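Local coordinates for mucus binding protein (Lactobacillus reuteri, PDB 3I57) that probably binds mucus while anchored to the bacterial cell wall and, through the type 2 repeat described here, also has immunoglobulin-binding activity, at residues V6-G11 with I30-A35; D51-G56 with Q67-I72; G92-T97 with V118-N123; V100-A105 with T149-A154; A157-V162 with L177-T182. All blocks are in the same frame, centred on the assembly; numbering follows the deposited sequence.

The five contacts lie along an elongated chain in two groups. Contacts 1 and 2, with centres about 6 Å apart, belong to the mucin binding region and lie on strands 2-10 and 67-80, neighbours in one sheet; T34 OG1 of contact 1 is 2.7 Å from D51 OD2 of contact 2, a probable hydrogen bond. The bound calcium ion is about 9 Å from the side chain of Y69 and about 13 Å from that of V6. Contacts 3, 4 and 5 belong to the Muc B2-like region. Contact 3 is about 29 Å, centre to centre, from contacts 4 and 5, which lie about 5 Å apart and are joined by probable hydrogen bonds, P151 O with Y181 OH and S150 OG with E160 O. Centres of contacts 1 and 4 are about 73 Å apart.

Contact 1 (V6-G11 with I30-A35)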
# COMPACT_ATOMS: atom_id res chain seq x y z
N VAL A 6 10.83 -22.57 22.61
CA VAL A 6 10.19 -22.54 21.30
C VAL A 6 10.04 -21.10 20.88
O VAL A 6 9.43 -20.31 21.58
CB VAL A 6 8.81 -23.20 21.34
CG1 VAL A 6 8.19 -23.18 19.95
CG2 VAL A 6 8.92 -24.61 21.88
N GLN A 7 10.62 -20.75 19.73
CA GLN A 7 10.76 -19.34 19.38
C GLN A 7 9.88 -19.03 18.19
O GLN A 7 10.03 -19.62 17.14
CB GLN A 7 12.24 -19.01 19.07
CG GLN A 7 13.13 -19.25 20.32
CD GLN A 7 14.61 -19.32 19.98
OE1 GLN A 7 15.47 -18.69 20.64
NE2 GLN A 7 14.92 -20.09 18.97
N TYR A 8 8.97 -18.09 18.38
CA TYR A 8 8.06 -17.65 17.31
C TYR A 8 8.68 -16.45 16.57
O TYR A 8 8.98 -15.43 17.19
CB TYR A 8 6.68 -17.33 17.90
CG TYR A 8 5.98 -18.57 18.37
CD1 TYR A 8 6.28 -19.10 19.62
CD2 TYR A 8 5.11 -19.27 17.54
CE1 TYR A 8 5.70 -20.26 20.06
CE2 TYR A 8 4.51 -20.45 17.97
CZ TYR A 8 4.82 -20.94 19.24
OH TYR A 8 4.25 -22.10 19.71
N ILE A 9 8.89 -16.60 15.27
CA ILE A 9 9.73 -15.66 14.51
C ILE A 9 9.00 -15.03 13.33
O ILE A 9 8.32 -15.74 12.60
CB ILE A 9 10.95 -16.38 13.92
CG1 ILE A 9 11.80 -17.05 15.02
CG2 ILE A 9 11.83 -15.41 13.12
CD1 ILE A 9 12.08 -16.13 16.12
N ASP A 10 9.17 -13.72 13.12
CA ASP A 10 8.75 -13.08 11.84
C ASP A 10 9.94 -13.20 10.90
O ASP A 10 10.98 -12.54 11.08
CB ASP A 10 8.38 -11.61 12.03
CG ASP A 10 8.04 -10.90 10.71
OD1 ASP A 10 8.43 -11.38 9.64
OD2 ASP A 10 7.36 -9.87 10.76
N GLY A 11 9.80 -14.10 9.93
CA GLY A 11 10.89 -14.39 9.01
C GLY A 11 11.06 -13.37 7.91
O GLY A 11 12.00 -13.46 7.11
N ILE A 30 8.12 -34.02 25.01
CA ILE A 30 7.94 -32.59 25.39
C ILE A 30 6.44 -32.27 25.30
O ILE A 30 5.87 -32.42 24.25
CB ILE A 30 8.75 -31.62 24.48
CG1 ILE A 30 10.27 -31.85 24.61
CG2 ILE A 30 8.38 -30.15 24.82
CD1 ILE A 30 11.08 -31.36 23.39
N PRO A 31 5.80 -31.90 26.42
CA PRO A 31 4.34 -31.75 26.41
C PRO A 31 3.95 -30.40 25.88
O PRO A 31 3.53 -29.52 26.64
CB PRO A 31 3.95 -31.91 27.89
CG PRO A 31 5.17 -31.47 28.64
CD PRO A 31 6.36 -31.80 27.79
N TYR A 32 4.13 -30.22 24.57
CA TYR A 32 3.90 -28.94 23.93
C TYR A 32 3.40 -29.18 22.52
O TYR A 32 3.83 -30.13 21.83
CB TYR A 32 5.22 -28.15 23.86
CG TYR A 32 5.12 -26.72 23.39
CD1 TYR A 32 4.88 -25.69 24.29
CD2 TYR A 32 5.34 -26.40 22.06
CE1 TYR A 32 4.81 -24.36 23.88
CE2 TYR A 32 5.27 -25.10 21.63
CZ TYR A 32 5.02 -24.08 22.54
OH TYR A 32 4.96 -22.80 22.07
N SER A 33 2.54 -28.27 22.09
CA SER A 33 2.13 -28.16 20.70
C SER A 33 2.24 -26.71 20.26
O SER A 33 1.96 -25.79 21.03
CB SER A 33 0.68 -28.60 20.53
OG SER A 33 0.12 -28.09 19.33
N THR A 34 2.64 -26.52 19.02
CA THR A 34 2.75 -25.18 18.45
C THR A 34 1.39 -24.68 17.99
O THR A 34 1.30 -23.56 17.48
CB THR A 34 3.67 -25.20 17.24
OG1 THR A 34 3.20 -26.22 16.33
CG2 THR A 34 5.16 -25.47 17.68
N ALA A 35 0.34 -25.48 18.17
CA ALA A 35 -0.97 -25.11 17.59
C ALA A 35 -1.56 -23.79 18.08
O ALA A 35 -1.99 -22.96 17.27
CB ALA A 35 -2.01 -26.26 17.73
O HOH W 1 1.61 -23.13 21.02
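V6 and Y32 meet over a ring face. CG2 of V6 sits 4.1 Å from the centroid of the Y32 ring, 26° off the ring normal and shifted toward the rim, with its closest approach to CE2. The same tyrosine is met at its hydroxyl by Y8: the two side chains come from opposite directions, Y8 OH lies 2.6 Å from Y32 OH in a probable hydrogen bond, and Y32 OH stays near the plane of the Y8 ring, at its edge. Y32 CG lies anti to the backbone N (chi1 -172°), which stretches the ring away from its own loop and toward strand 2-10. A water extends the polar cluster, 3.1 Å from Y8 OH and donating to S33 O at 2.7 Å. T34 packs beside the Y8 hydroxyl, its CA 3.7 Å from Y8 OH, while its own hydroxyl is turned to D51. Further out, Y32 OH is also hydrogen-bonded to D20, and the Y32 ring meets F53 edge-to-face. The Y8 ring packs against F41 and takes a cation-pi contact from R18. The loop is shaped by an inverse gamma turn centred on P31 and by a capping bond, A35 N to S33 OG at 2.9 Å, at the start of helix 35-43. A first strand that packs against the chain leading into the single helix is consistent with the ubiquitin-like beta-grasp fold.

Contact 2 (D51-G56 with Q67-I72)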
# COMPACT_ATOMS: atom_id res chain seq x y z
N ASP A 51 7.35 -24.61 10.62
CA ASP A 51 7.32 -25.02 12.03
C ASP A 51 8.41 -26.07 12.23
O ASP A 51 8.30 -27.20 11.74
CB ASP A 51 5.94 -25.59 12.35
CG ASP A 51 5.81 -26.15 13.78
OD1 ASP A 51 6.81 -26.22 14.54
OD2 ASP A 51 4.67 -26.53 14.12
N ASN A 52 9.46 -25.69 12.96
CA ASN A 52 10.63 -26.54 13.19
C ASN A 52 10.56 -27.34 14.49
O ASN A 52 11.51 -28.02 14.85
CB ASN A 52 11.89 -25.68 13.20
CG ASN A 52 12.22 -25.11 11.84
OD1 ASN A 52 12.49 -23.91 11.71
ND2 ASN A 52 12.17 -25.96 10.83
N PHE A 53 9.44 -27.28 15.18
CA PHE A 53 9.25 -28.09 16.38
C PHE A 53 8.80 -29.49 15.97
O PHE A 53 7.72 -29.65 15.42
CB PHE A 53 8.17 -27.49 17.29
CG PHE A 53 8.03 -28.21 18.63
CD1 PHE A 53 9.03 -28.09 19.59
CD2 PHE A 53 6.92 -28.98 18.92
CE1 PHE A 53 8.91 -28.76 20.81
CE2 PHE A 53 6.80 -29.66 20.14
CZ PHE A 53 7.77 -29.55 21.07
N PRO A 54 9.63 -30.52 16.21
CA PRO A 54 9.30 -31.82 15.67
C PRO A 54 8.19 -32.52 16.44
O PRO A 54 8.20 -32.52 17.66
CB PRO A 54 10.61 -32.61 15.82
CG PRO A 54 11.65 -31.60 16.07
CD PRO A 54 10.96 -30.50 16.81
N ALA A 55 7.27 -33.16 15.73
CA ALA A 55 6.22 -33.97 16.34
C ALA A 55 6.81 -34.98 17.31
O ALA A 55 7.72 -35.73 16.95
CB ALA A 55 5.42 -34.71 15.24
N GLY A 56 6.32 -35.00 18.54
CA GLY A 56 6.72 -36.06 19.47
C GLY A 56 8.16 -36.01 19.95
O GLY A 56 8.67 -36.99 20.50
N GLN A 67 17.50 -27.11 24.20
CA GLN A 67 16.94 -27.39 22.89
C GLN A 67 16.19 -26.15 22.42
O GLN A 67 15.41 -25.61 23.17
CB GLN A 67 15.98 -28.58 22.97
CG GLN A 67 16.73 -29.92 23.16
CD GLN A 67 15.83 -31.03 23.66
OE1 GLN A 67 15.10 -31.67 22.89
NE2 GLN A 67 15.87 -31.26 24.95
N PHE A 68 16.45 -25.71 21.19
CA PHE A 68 15.72 -24.58 20.61
C PHE A 68 14.98 -25.00 19.37
O PHE A 68 15.54 -25.70 18.52
CB PHE A 68 16.72 -23.45 20.24
CG PHE A 68 17.46 -22.89 21.44
CD1 PHE A 68 17.06 -21.69 22.01
CD2 PHE A 68 18.55 -23.55 21.99
CE1 PHE A 68 17.76 -21.15 23.13
CE2 PHE A 68 19.25 -23.03 23.10
CZ PHE A 68 18.86 -21.84 23.67
N TYR A 69 13.73 -24.55 19.22
CA TYR A 69 12.98 -24.82 17.99
C TYR A 69 12.27 -23.57 17.56
O TYR A 69 11.58 -22.95 18.37
CB TYR A 69 11.93 -25.90 18.24
CG TYR A 69 12.54 -27.14 18.79
CD1 TYR A 69 13.22 -28.03 17.95
CD2 TYR A 69 12.52 -27.41 20.16
CE1 TYR A 69 13.82 -29.16 18.46
CE2 TYR A 69 13.10 -28.55 20.66
CZ TYR A 69 13.75 -29.42 19.81
OH TYR A 69 14.33 -30.56 20.32
N THR A 70 12.43 -23.21 16.29
CA THR A 70 11.76 -22.01 15.76
C THR A 70 10.44 -22.32 15.04
O THR A 70 10.23 -23.42 14.47
CB THR A 70 12.70 -21.22 14.81
OG1 THR A 70 13.12 -22.07 13.75
CG2 THR A 70 13.95 -20.70 15.56
N VAL A 71 9.50 -21.37 15.12
CA VAL A 71 8.28 -21.44 14.35
C VAL A 71 8.28 -20.15 13.55
O VAL A 71 8.21 -19.06 14.12
CB VAL A 71 7.00 -21.49 15.26
CG1 VAL A 71 5.75 -21.57 14.39
CG2 VAL A 71 7.02 -22.73 16.16
N ILE A 72 8.40 -20.27 12.24
CA ILE A 72 8.73 -19.11 11.45
C ILE A 72 7.50 -18.74 10.63
O ILE A 72 6.88 -19.60 10.03
CB ILE A 72 9.95 -19.38 10.50
CG1 ILE A 72 11.22 -19.65 11.31
CG2 ILE A 72 10.23 -18.16 9.59
CD1 ILE A 72 12.40 -20.19 10.48
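D51 and V71 form an antiparallel non-hydrogen-bonded pair with CA atoms 4.4 Å apart, and one residue further N52 N donates to T70 O at 2.8 Å, meeting that oxygen nearly end-on (C=O...N angle 171°). Beyond this point the 51-56 chain leaves the strand. The departure is shaped by an Asx turn, in which D51 OD1 accepts from F53 N at 2.9 Å. The carboxylate lies beside V71, the two side chains pointing the same way, while its other oxygen, OD2, is hydrogen-bonded to T34 OG1; the D51 group is thus gripped at both oxygens. N52 and T70 also run side by side, and T70 OG1 makes a weak hydrogen bond to N52 OD1 at 2.8 Å, if the hydroxyl proton is spent there, with I72 CD1 close by that amide oxygen. Y69 carries most of the apolar contact. The edge of F53 points at its face in a T-shaped stack, with centroids 5.3 Å apart and planes at 86°, and F53 CD1 comes nearest to Y69 CD2. P54 crosses the tyrosine at about a right angle, its CD 3.5 Å from Y69 CD1. The far end of Y69 is hydrogen-bonded through OH to E57, and its side chain is about 7 Å from that of the calcium ligand D60. The aspartate shapes the turn through one directed hydrogen bond, whereas beyond it the loop rests on aromatic and proline contacts to Y69; the tyrosine ring is probably restrained by F53 and P54 and by the bond at its hydroxyl.

Contact 3 (G92-T97 with V118-N123); sequences GTKTLT and VTFTRN
The F120 ring has K94 O near its plane at the edge, and L96 CD1 approaches it obliquely, 3.9 Å from CE2. K94 NZ stands above the ring at 5.8 Å from the centroid, at most a weak cation-pi attraction; the main partners of that ammonium are A171 O and S169 O, by hydrogen bonds. Near the start of strand 93-104 the R122 guanidinium meets G92 CA at its edge, and its NH2 is hydrogen-bonded to K91 O. Between these groups runs a regular antiparallel ladder. K94 N donates to F120 O at 3.0 Å. F120 N returns a hydrogen bond to K94 O at 2.8 Å. L96 and V118 pair in the same way, and R122 N donates to G92 O. On the face of T93, T95, T119 and T121 the non-hydrogen-bonded pair T95–T119 is joined by its hydroxyls, OG1 to OG1 2.9 Å. Both threonines place OG1 opposite their carbonyl carbon (chi1 -62° and -66°), turning the two oxygens toward each other. A valine in place of T119 would probably leave the T95 hydroxyl without this mate. Strands 93-104 and 112-127 make a long antiparallel pair, consistent with the opening hairpin of a beta-grasp domain.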
# COMPACT_ATOMS: atom_id res chain seq x y z
N GLY A 92 -5.26 4.31 -3.06
CA GLY A 92 -5.33 3.72 -4.40
C GLY A 92 -5.87 4.64 -5.49
O GLY A 92 -6.09 4.21 -6.62
N THR A 93 -6.07 5.91 -5.15
CA THR A 93 -6.66 6.85 -6.08
C THR A 93 -5.90 8.16 -6.07
O THR A 93 -5.23 8.50 -5.09
CB THR A 93 -8.14 7.13 -5.72
OG1 THR A 93 -8.24 7.61 -4.37
CG2 THR A 93 -8.94 5.86 -5.86
N LYS A 94 -5.95 8.90 -7.18
CA LYS A 94 -5.50 10.29 -7.13
C LYS A 94 -6.31 11.09 -8.14
O LYS A 94 -6.70 10.56 -9.17
CB LYS A 94 -3.97 10.41 -7.33
CG LYS A 94 -3.48 10.92 -8.66
CD LYS A 94 -1.97 11.04 -8.66
CE LYS A 94 -1.41 10.33 -9.89
NZ LYS A 94 0.02 10.66 -10.09
N THR A 95 -6.56 12.35 -7.81
CA THR A 95 -7.34 13.21 -8.70
C THR A 95 -6.49 14.43 -9.06
O THR A 95 -5.92 15.10 -8.18
CB THR A 95 -8.67 13.60 -8.02
OG1 THR A 95 -9.45 12.41 -7.79
CG2 THR A 95 -9.48 14.59 -8.90
N LEU A 96 -6.35 14.68 -10.36
CA LEU A 96 -5.60 15.84 -10.84
C LEU A 96 -6.56 16.87 -11.44
O LEU A 96 -7.63 16.51 -11.94
CB LEU A 96 -4.60 15.45 -11.92
CG LEU A 96 -3.58 14.36 -11.60
CD1 LEU A 96 -2.58 14.26 -12.77
CD2 LEU A 96 -2.84 14.72 -10.33
N THR A 97 -6.16 18.14 -11.41
CA THR A 97 -7.02 19.21 -11.87
C THR A 97 -6.35 20.00 -12.99
O THR A 97 -5.19 20.41 -12.89
CB THR A 97 -7.35 20.19 -10.70
OG1 THR A 97 -8.06 19.49 -9.69
CG2 THR A 97 -8.20 21.37 -11.18
N VAL A 118 -9.37 14.73 -13.50
CA VAL A 118 -9.25 13.34 -13.86
C VAL A 118 -8.81 12.56 -12.62
O VAL A 118 -8.18 13.10 -11.69
CB VAL A 118 -8.24 13.05 -15.03
CG1 VAL A 118 -8.68 13.74 -16.36
CG2 VAL A 118 -6.83 13.48 -14.64
N THR A 119 -9.20 11.29 -12.59
CA THR A 119 -8.87 10.42 -11.46
C THR A 119 -8.19 9.17 -11.94
O THR A 119 -8.62 8.56 -12.93
CB THR A 119 -10.18 10.05 -10.71
OG1 THR A 119 -10.72 11.24 -10.12
CG2 THR A 119 -9.91 9.01 -9.63
N PHE A 120 -7.08 8.79 -11.29
CA PHE A 120 -6.38 7.55 -11.60
C PHE A 120 -6.59 6.57 -10.47
O PHE A 120 -6.85 6.98 -9.34
CB PHE A 120 -4.88 7.79 -11.70
CG PHE A 120 -4.50 8.66 -12.84
CD1 PHE A 120 -4.14 8.10 -14.05
CD2 PHE A 120 -4.58 10.04 -12.72
CE1 PHE A 120 -3.83 8.92 -15.13
CE2 PHE A 120 -4.23 10.88 -13.78
CZ PHE A 120 -3.87 10.32 -14.99
N THR A 121 -6.49 5.27 -10.79
CA THR A 121 -6.65 4.24 -9.77
C THR A 121 -5.50 3.26 -9.84
O THR A 121 -4.83 3.13 -10.86
CB THR A 121 -7.97 3.42 -9.94
OG1 THR A 121 -7.89 2.62 -11.14
CG2 THR A 121 -9.15 4.32 -10.02
N ARG A 122 -5.26 2.59 -8.73
CA ARG A 122 -4.22 1.55 -8.68
C ARG A 122 -4.66 0.49 -7.68
O ARG A 122 -5.23 0.82 -6.62
CB ARG A 122 -2.85 2.15 -8.34
CG ARG A 122 -2.76 2.84 -6.95
CD ARG A 122 -1.44 3.56 -6.77
NE ARG A 122 -1.41 4.30 -5.51
CZ ARG A 122 -0.32 4.91 -5.04
NH1 ARG A 122 0.82 4.84 -5.71
NH2 ARG A 122 -0.38 5.57 -3.89
N ASN A 123 -4.46 -0.78 -8.04
CA ASN A 123 -4.71 -1.86 -7.10
C ASN A 123 -3.50 -2.04 -6.23
O ASN A 123 -2.46 -1.50 -6.51
CB ASN A 123 -5.02 -3.17 -7.84
CG ASN A 123 -6.42 -3.16 -8.38
OD1 ASN A 123 -7.29 -3.90 -7.92
ND2 ASN A 123 -6.66 -2.26 -9.30

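Contact 4 (V100-A105 with T149-A154)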
# COMPACT_ATOMS: atom_id res chain seq x y z
N VAL A 100 -7.59 26.33 -16.60
CA VAL A 100 -7.45 27.22 -17.75
C VAL A 100 -7.78 28.64 -17.35
O VAL A 100 -8.88 28.93 -16.86
CB VAL A 100 -8.36 26.81 -18.89
CG1 VAL A 100 -8.15 27.77 -20.11
CG2 VAL A 100 -8.13 25.33 -19.27
N HIS A 101 -6.80 29.51 -17.54
CA HIS A 101 -6.95 30.93 -17.33
C HIS A 101 -7.37 31.60 -18.63
O HIS A 101 -7.06 31.12 -19.73
CB HIS A 101 -5.61 31.56 -16.87
CG HIS A 101 -5.05 30.97 -15.62
ND1 HIS A 101 -5.76 30.90 -14.44
CD2 HIS A 101 -3.82 30.47 -15.35
CE1 HIS A 101 -4.99 30.38 -13.50
NE2 HIS A 101 -3.81 30.09 -14.03
N TYR A 102 -8.03 32.76 -18.51
CA TYR A 102 -8.50 33.51 -19.68
C TYR A 102 -8.06 34.95 -19.52
O TYR A 102 -8.46 35.62 -18.55
CB TYR A 102 -10.03 33.43 -19.87
CG TYR A 102 -10.53 32.02 -20.01
CD1 TYR A 102 -10.30 31.28 -21.18
CD2 TYR A 102 -11.18 31.39 -18.95
CE1 TYR A 102 -10.72 29.96 -21.29
CE2 TYR A 102 -11.60 30.09 -19.03
CZ TYR A 102 -11.39 29.38 -20.20
OH TYR A 102 -11.82 28.06 -20.23
N LYS A 103 -7.23 35.41 -20.44
CA LYS A 103 -6.55 36.70 -20.30
C LYS A 103 -6.52 37.48 -21.60
O LYS A 103 -6.61 36.91 -22.68
CB LYS A 103 -5.11 36.50 -19.82
CG LYS A 103 -4.98 35.82 -18.43
CD LYS A 103 -3.52 35.57 -18.03
CE LYS A 103 -3.39 34.96 -16.62
NZ LYS A 103 -1.97 34.99 -16.12
N TYR A 104 -6.34 38.80 -21.50
CA TYR A 104 -6.06 39.59 -22.68
C TYR A 104 -4.54 39.58 -22.85
O TYR A 104 -3.85 38.98 -22.04
CB TYR A 104 -6.65 41.00 -22.51
CG TYR A 104 -8.16 41.03 -22.42
CD1 TYR A 104 -8.93 40.86 -23.56
CD2 TYR A 104 -8.82 41.24 -21.20
CE1 TYR A 104 -10.29 40.89 -23.50
CE2 TYR A 104 -10.20 41.27 -21.14
CZ TYR A 104 -10.93 41.11 -22.30
OH TYR A 104 -12.30 41.11 -22.28
N ALA A 105 -3.99 40.21 -23.89
CA ALA A 105 -2.53 40.15 -24.14
C ALA A 105 -1.62 40.68 -23.03
O ALA A 105 -0.47 40.26 -22.92
CB ALA A 105 -2.18 40.79 -25.46
N THR A 149 -14.76 24.77 -23.06
CA THR A 149 -15.02 25.73 -24.12
C THR A 149 -14.72 27.12 -23.60
O THR A 149 -15.23 27.54 -22.56
CB THR A 149 -16.48 25.69 -24.57
OG1 THR A 149 -16.80 24.36 -25.01
CG2 THR A 149 -16.71 26.67 -25.74
N SER A 150 -13.85 27.81 -24.31
CA SER A 150 -13.51 29.17 -23.93
C SER A 150 -14.76 30.05 -24.13
O SER A 150 -15.49 29.89 -25.12
CB SER A 150 -12.32 29.68 -24.75
OG SER A 150 -11.18 28.84 -24.56
N PRO A 151 -15.01 30.95 -23.19
CA PRO A 151 -16.18 31.81 -23.32
C PRO A 151 -16.11 32.75 -24.51
O PRO A 151 -15.02 33.12 -24.95
CB PRO A 151 -16.17 32.65 -22.02
CG PRO A 151 -14.79 32.45 -21.41
CD PRO A 151 -14.34 31.09 -21.88
N THR A 152 -17.27 33.15 -24.98
CA THR A 152 -17.36 34.14 -26.06
C THR A 152 -17.40 35.53 -25.46
O THR A 152 -18.22 35.81 -24.60
CB THR A 152 -18.61 33.89 -26.89
OG1 THR A 152 -18.49 32.61 -27.52
CG2 THR A 152 -18.81 35.00 -27.95
N ILE A 153 -16.47 36.37 -25.89
CA ILE A 153 -16.39 37.73 -25.40
C ILE A 153 -16.52 38.65 -26.62
O ILE A 153 -15.67 38.62 -27.52
CB ILE A 153 -15.06 37.96 -24.64
CG1 ILE A 153 -14.89 36.89 -23.56
CG2 ILE A 153 -14.99 39.36 -24.01
CD1 ILE A 153 -13.68 37.08 -22.66
N ALA A 154 -17.59 39.44 -26.67
CA ALA A 154 -17.83 40.30 -27.83
C ALA A 154 -16.59 41.11 -28.16
O ALA A 154 -15.99 41.75 -27.29
CB ALA A 154 -19.04 41.23 -27.59
O HOH W 2 -11.18 26.85 -22.69
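Y102 and P151 make the principal apolar contact. P151 CD stands almost over the centre of the tyrosine ring, 3.8 Å from the centroid and 13° off the normal, a CH-pi contact between side chains that meet at a slant. With its first torsion at -58°, Y102 leans back past its own backbone N and brings the ring face to P151 CD. A van der Waals touch lies further along: Y104 and I153 approach from opposite directions and Y104 OH comes to 3.6 Å from I153 CG2, while the Y104 ring also packs against Y156. At the ring edge the contacts are polar. S150 OG is near the plane of Y102, 3.5 Å from CE1, and a water in that plane links the two hydroxyls: it lies 2.8 Å from Y102 OH and donates to S150 OG at 2.7 Å. S150 OG is in addition hydrogen-bonded to E160 O, which ties the 149-154 loop to segment 157-162. A leucine in place of Y102 would probably leave P151 without an aromatic face and the water without one of its two hydroxyl partners. With the S150 hydroxyl bonded to the water and to E160 O, and the proline CD seated over an aromatic ring, the loop is joined to the strand by CH-pi packing and a water bridge, not by a direct hydrogen bond.

Contact 5 (A157-V162 with L177-T182); sequences APSEAV and LTVIYT
T178 reaches S159 through a water, which donates to T178 O at 2.9 Å and lies 2.6 Å from S159 OG. V179 follows as the apolar centre: its CG1 touches P158 CB at 3.7 Å, lies close to S159 OG and comes to 3.8 Å from the backbone O of E160, whose carboxylate forms a salt bridge with R165. At I180 the two chains are joined by backbone and side chain together. I180 N donates to S159 OG at 2.9 Å in a nearly straight bond (170°), and S159 N returns a weak bond to I180 O. The serine hydroxyl, set between the backbone N and the carbonyl carbon (chi1 52°), thereby stands in for the backbone oxygen that a continuing strand would offer, just where segment 157-162 leaves the sheet. Strand 176-183 here has 156-158 antiparallel on one edge and 93-104 parallel on the other, a mixed arrangement in keeping with the beta-grasp fold of this second region. Y181 turns its ring to P158: the proline CB lies over one face, 3.9 Å from the centroid and 28° off the normal, and is nearest to CE2. The hydroxyl of that tyrosine is hydrogen-bonded to P151 O, which probably limits the ring's movement. T182 completes the antiparallel hydrogen-bonded pair with A157, N to O both ways at 3.0 Å, A157 N to T182 O and T182 N to A157 O, with both side chains on the face opposite that of P158 and Y181.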
# COMPACT_ATOMS: atom_id res chain seq x y z
N ALA A 157 -11.54 37.15 -29.93
CA ALA A 157 -11.46 35.74 -30.28
C ALA A 157 -10.39 35.08 -29.41
O ALA A 157 -9.29 35.60 -29.30
CB ALA A 157 -11.09 35.56 -31.74
N PRO A 158 -10.72 33.93 -28.84
CA PRO A 158 -9.75 33.22 -28.00
C PRO A 158 -8.67 32.50 -28.83
O PRO A 158 -8.94 32.09 -29.96
CB PRO A 158 -10.64 32.22 -27.26
CG PRO A 158 -11.72 31.87 -28.28
CD PRO A 158 -11.97 33.17 -29.02
N SER A 159 -7.49 32.32 -28.26
CA SER A 159 -6.39 31.65 -28.91
C SER A 159 -6.70 30.17 -29.12
O SER A 159 -6.19 29.55 -30.04
CB SER A 159 -5.12 31.78 -28.08
OG SER A 159 -5.37 31.38 -26.75
N GLU A 160 -7.55 29.62 -28.26
CA GLU A 160 -7.97 28.23 -28.42
C GLU A 160 -9.42 28.15 -28.01
O GLU A 160 -9.79 28.53 -26.89
CB GLU A 160 -7.11 27.29 -27.56
CG GLU A 160 -7.41 25.81 -27.83
CD GLU A 160 -6.41 24.89 -27.13
OE1 GLU A 160 -6.52 23.66 -27.29
OE2 GLU A 160 -5.55 25.42 -26.41
N ALA A 161 -10.25 27.71 -28.94
CA ALA A 161 -11.67 27.74 -28.74
C ALA A 161 -12.17 26.70 -27.75
O ALA A 161 -13.04 26.98 -26.94
CB ALA A 161 -12.43 27.63 -30.09
N VAL A 162 -11.59 25.50 -27.82
CA VAL A 162 -11.96 24.41 -26.94
C VAL A 162 -10.66 23.77 -26.48
O VAL A 162 -9.84 23.36 -27.30
CB VAL A 162 -12.86 23.37 -27.67
CG1 VAL A 162 -13.04 22.14 -26.84
CG2 VAL A 162 -14.24 23.99 -27.93
N LEU A 177 -2.91 26.37 -17.89
CA LEU A 177 -2.57 27.00 -19.16
C LEU A 177 -3.42 28.21 -19.35
O LEU A 177 -4.38 28.38 -18.64
CB LEU A 177 -2.75 26.01 -20.33
CG LEU A 177 -4.16 25.51 -20.60
CD1 LEU A 177 -4.83 26.28 -21.73
CD2 LEU A 177 -4.14 24.00 -20.95
N THR A 178 -3.04 29.08 -20.28
CA THR A 178 -3.75 30.32 -20.50
C THR A 178 -4.20 30.44 -21.94
O THR A 178 -3.42 30.26 -22.86
CB THR A 178 -2.84 31.54 -20.20
OG1 THR A 178 -2.38 31.47 -18.85
CG2 THR A 178 -3.65 32.84 -20.38
N VAL A 179 -5.48 30.73 -22.11
CA VAL A 179 -6.10 31.10 -23.37
C VAL A 179 -6.05 32.65 -23.41
O VAL A 179 -6.35 33.30 -22.41
CB VAL A 179 -7.54 30.56 -23.39
CG1 VAL A 179 -8.39 31.19 -24.50
CG2 VAL A 179 -7.52 29.01 -23.58
N ILE A 180 -5.63 33.21 -24.55
CA ILE A 180 -5.43 34.67 -24.72
C ILE A 180 -6.47 35.18 -25.70
O ILE A 180 -6.71 34.54 -26.74
CB ILE A 180 -4.03 34.98 -25.32
CG1 ILE A 180 -2.93 34.66 -24.32
CG2 ILE A 180 -3.93 36.46 -25.74
CD1 ILE A 180 -1.55 34.81 -24.86
N TYR A 181 -7.11 36.32 -25.38
CA TYR A 181 -8.14 36.90 -26.24
C TYR A 181 -7.57 38.08 -27.00
O TYR A 181 -6.98 38.99 -26.40
CB TYR A 181 -9.38 37.36 -25.43
CG TYR A 181 -10.27 36.22 -25.02
CD1 TYR A 181 -9.97 35.45 -23.90
CD2 TYR A 181 -11.36 35.87 -25.79
CE1 TYR A 181 -10.76 34.38 -23.55
CE2 TYR A 181 -12.17 34.81 -25.44
CZ TYR A 181 -11.85 34.06 -24.32
OH TYR A 181 -12.66 33.00 -24.00
N THR A 182 -7.74 38.03 -28.31
CA THR A 182 -7.21 39.05 -29.20
C THR A 182 -8.36 39.81 -29.86
O THR A 182 -9.36 39.22 -30.25
CB THR A 182 -6.30 38.41 -30.27
OG1 THR A 182 -5.14 37.84 -29.64
CG2 THR A 182 -5.85 39.44 -31.29
O HOH W 3 -3.53 29.80 -25.76